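Local coordinates for protein meta cleavage compound hydrolase (Janthinobacterium, PDB 1J1I) that hydrolyses a carbon-carbon bond of the ring-cleavage product formed from carbazole during its degradation, yielding anthranilate, at residues Ser124-Glu129 with Pro215-Lys220. Residues are numbered along the deposited sequence; the frame is centred on the assembly and turned at random.
Sequences SVLHSE and PEFIRK
The Phe217 ring meets Val125 with a face and Leu126 with its edge, joining, near the surface of the alpha/beta-hydrolase fold, the C-terminal end of helix 114-126, which starts at the active-site Ser114, to the short helix 215-218 that precedes strand 225-230. No hydrogen bond or salt bridge crosses between the segments; the contact is apolar and lies away from the active site. Val125 CB already sits 3.7 Å from Phe217 CZ. Beyond it both methyls lie over the same face of the phenyl ring. CG1, anti to the backbone N (chi1 171°), stands above Phe217 CE1 at 3.6 Å. The same Val125 CG1 also reaches Lys220 CB, 3.7 Å away. CG2 is offset toward the rim of the ring and also approaches Phe217 O. Leu126 comes to the same ring from another direction, its CD1 standing at the edge in the ring plane, 3.5 Å from Phe217 CZ. Replacing Phe217 by alanine is likely to open a gap here, leaving the Val125 methyls and Leu126 CD1 without the ring they pack on. Tyr213 also meets the Phe217 ring. Lys220 gives Val125 the aliphatic start of its side chain, then bends at chi2 (63°) and turns its amine back to its own segment, where Lys220 NZ donates to Glu216 O over 3.0 Å from above the carbonyl plane.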
loop_
_atom_site.group_PDB
_atom_site.type_symbol
_atom_site.label_atom_id
_atom_site.label_comp_id
_atom_site.label_asym_id
_atom_site.label_seq_id
_atom_site.Cartn_x
_atom_site.Cartn_y
_atom_site.Cartn_z
ATOM N N SER A 124 -5.606 0.810 -20.748
ATOM C CA SER A 124 -4.542 -0.118 -20.379
ATOM C C SER A 124 -4.722 -1.502 -20.986
ATOM O O SER A 124 -3.772 -2.285 -21.043
ATOM C CB SER A 124 -4.434 -0.218 -18.858
ATOM O OG SER A 124 -4.009 1.026 -18.326
ATOM N N VAL A 125 -5.937 -1.815 -21.435
ATOM C CA VAL A 125 -6.180 -3.106 -22.063
ATOM C C VAL A 125 -6.172 -2.980 -23.592
ATOM O O VAL A 125 -5.541 -3.784 -24.282
ATOM C CB VAL A 125 -7.521 -3.720 -21.610
ATOM C CG1 VAL A 125 -7.843 -4.966 -22.460
ATOM C CG2 VAL A 125 -7.436 -4.099 -20.129
ATOM N N LEU A 126 -6.870 -1.973 -24.112
ATOM C CA LEU A 126 -6.944 -1.754 -25.558
ATOM C C LEU A 126 -5.706 -1.113 -26.181
ATOM O O LEU A 126 -5.399 -1.365 -27.348
ATOM C CB LEU A 126 -8.153 -0.882 -25.913
ATOM C CG LEU A 126 -9.545 -1.515 -26.002
ATOM C CD1 LEU A 126 -9.976 -2.035 -24.659
ATOM C CD2 LEU A 126 -10.533 -0.471 -26.503
ATOM N N HIS A 127 -5.000 -0.283 -25.420
ATOM C CA HIS A 127 -3.827 0.403 -25.959
ATOM C C HIS A 127 -2.669 0.434 -24.969
ATOM O O HIS A 127 -2.092 1.497 -24.716
ATOM C CB HIS A 127 -4.208 1.838 -26.324
ATOM C CG HIS A 127 -5.507 1.954 -27.059
ATOM N ND1 HIS A 127 -5.679 1.492 -28.346
ATOM C CD2 HIS A 127 -6.701 2.471 -26.682
ATOM C CE1 HIS A 127 -6.922 1.720 -28.730
ATOM N NE2 HIS A 127 -7.563 2.313 -27.739
ATOM N N SER A 128 -2.312 -0.727 -24.429
ATOM C CA SER A 128 -1.247 -0.806 -23.435
ATOM C C SER A 128 0.133 -0.365 -23.902
ATOM O O SER A 128 0.989 -0.065 -23.076
ATOM C CB SER A 128 -1.164 -2.224 -22.852
ATOM O OG SER A 128 -0.720 -3.159 -23.814
ATOM N N GLU A 129 0.361 -0.319 -25.211
ATOM C CA GLU A 129 1.665 0.109 -25.707
ATOM C C GLU A 129 1.922 1.583 -25.373
ATOM O O GLU A 129 3.046 2.070 -25.483
ATOM C CB GLU A 129 1.782 -0.125 -27.220
ATOM C CG GLU A 129 0.950 0.790 -28.110
ATOM C CD GLU A 129 -0.519 0.399 -28.191
ATOM O OE1 GLU A 129 -0.906 -0.646 -27.622
ATOM O OE2 GLU A 129 -1.288 1.145 -28.834
ATOM N N PRO A 215 -15.146 -9.518 -15.478
ATOM C CA PRO A 215 -13.870 -9.778 -14.810
ATOM C C PRO A 215 -12.803 -10.250 -15.807
ATOM O O PRO A 215 -11.609 -10.021 -15.609
ATOM C CB PRO A 215 -14.239 -10.848 -13.791
ATOM C CG PRO A 215 -15.625 -10.420 -13.380
ATOM C CD PRO A 215 -16.269 -10.100 -14.719
ATOM N N GLU A 216 -13.240 -10.898 -16.886
ATOM C CA GLU A 216 -12.311 -11.388 -17.900
ATOM C C GLU A 216 -11.547 -10.257 -18.577
ATOM O O GLU A 216 -10.383 -10.424 -18.949
ATOM C CB GLU A 216 -13.052 -12.219 -18.948
ATOM C CG GLU A 216 -13.476 -13.587 -18.440
ATOM C CD GLU A 216 -12.305 -14.375 -17.888
ATOM O OE1 GLU A 216 -11.390 -14.710 -18.669
ATOM O OE2 GLU A 216 -12.295 -14.652 -16.672
ATOM N N PHE A 217 -12.206 -9.114 -18.737
ATOM C CA PHE A 217 -11.584 -7.946 -19.353
ATOM C C PHE A 217 -10.527 -7.396 -18.396
ATOM O O PHE A 217 -9.414 -7.061 -18.800
ATOM C CB PHE A 217 -12.639 -6.865 -19.617
ATOM C CG PHE A 217 -12.104 -5.639 -20.309
ATOM C CD1 PHE A 217 -11.872 -5.645 -21.686
ATOM C CD2 PHE A 217 -11.859 -4.468 -19.593
ATOM C CE1 PHE A 217 -11.410 -4.501 -22.344
ATOM C CE2 PHE A 217 -11.398 -3.317 -20.242
ATOM C CZ PHE A 217 -11.174 -3.335 -21.621
ATOM N N ILE A 218 -10.893 -7.311 -17.121
ATOM C CA ILE A 218 -9.996 -6.801 -16.088
ATOM C C ILE A 218 -8.729 -7.659 -15.953
ATOM O O ILE A 218 -7.644 -7.149 -15.668
ATOM C CB ILE A 218 -10.760 -6.710 -14.735
ATOM C CG1 ILE A 218 -11.914 -5.717 -14.891
ATOM C CG2 ILE A 218 -9.821 -6.287 -13.602
ATOM C CD1 ILE A 218 -12.829 -5.619 -13.698
ATOM N N ARG A 219 -8.871 -8.957 -16.187
ATOM C CA ARG A 219 -7.753 -9.888 -16.098
ATOM C C ARG A 219 -6.726 -9.627 -17.207
ATOM O O ARG A 219 -5.613 -10.157 -17.168
ATOM C CB ARG A 219 -8.277 -11.324 -16.194
ATOM C CG ARG A 219 -7.400 -12.366 -15.519
ATOM C CD ARG A 219 -7.932 -13.768 -15.773
ATOM N NE ARG A 219 -9.218 -14.024 -15.128
ATOM C CZ ARG A 219 -9.377 -14.241 -13.824
ATOM N NH1 ARG A 219 -8.330 -14.232 -13.006
ATOM N NH2 ARG A 219 -10.587 -14.482 -13.337
ATOM N N LYS A 220 -7.111 -8.811 -18.187
ATOM C CA LYS A 220 -6.241 -8.458 -19.314
ATOM C C LYS A 220 -5.284 -7.310 -18.992
ATOM O O LYS A 220 -4.421 -6.971 -19.805
ATOM C CB LYS A 220 -7.074 -8.060 -20.537
ATOM C CG LYS A 220 -7.347 -9.175 -21.531
ATOM C CD LYS A 220 -8.165 -10.259 -20.912
ATOM C CE LYS A 220 -8.720 -11.216 -21.948
ATOM N NZ LYS A 220 -9.502 -12.236 -21.218
#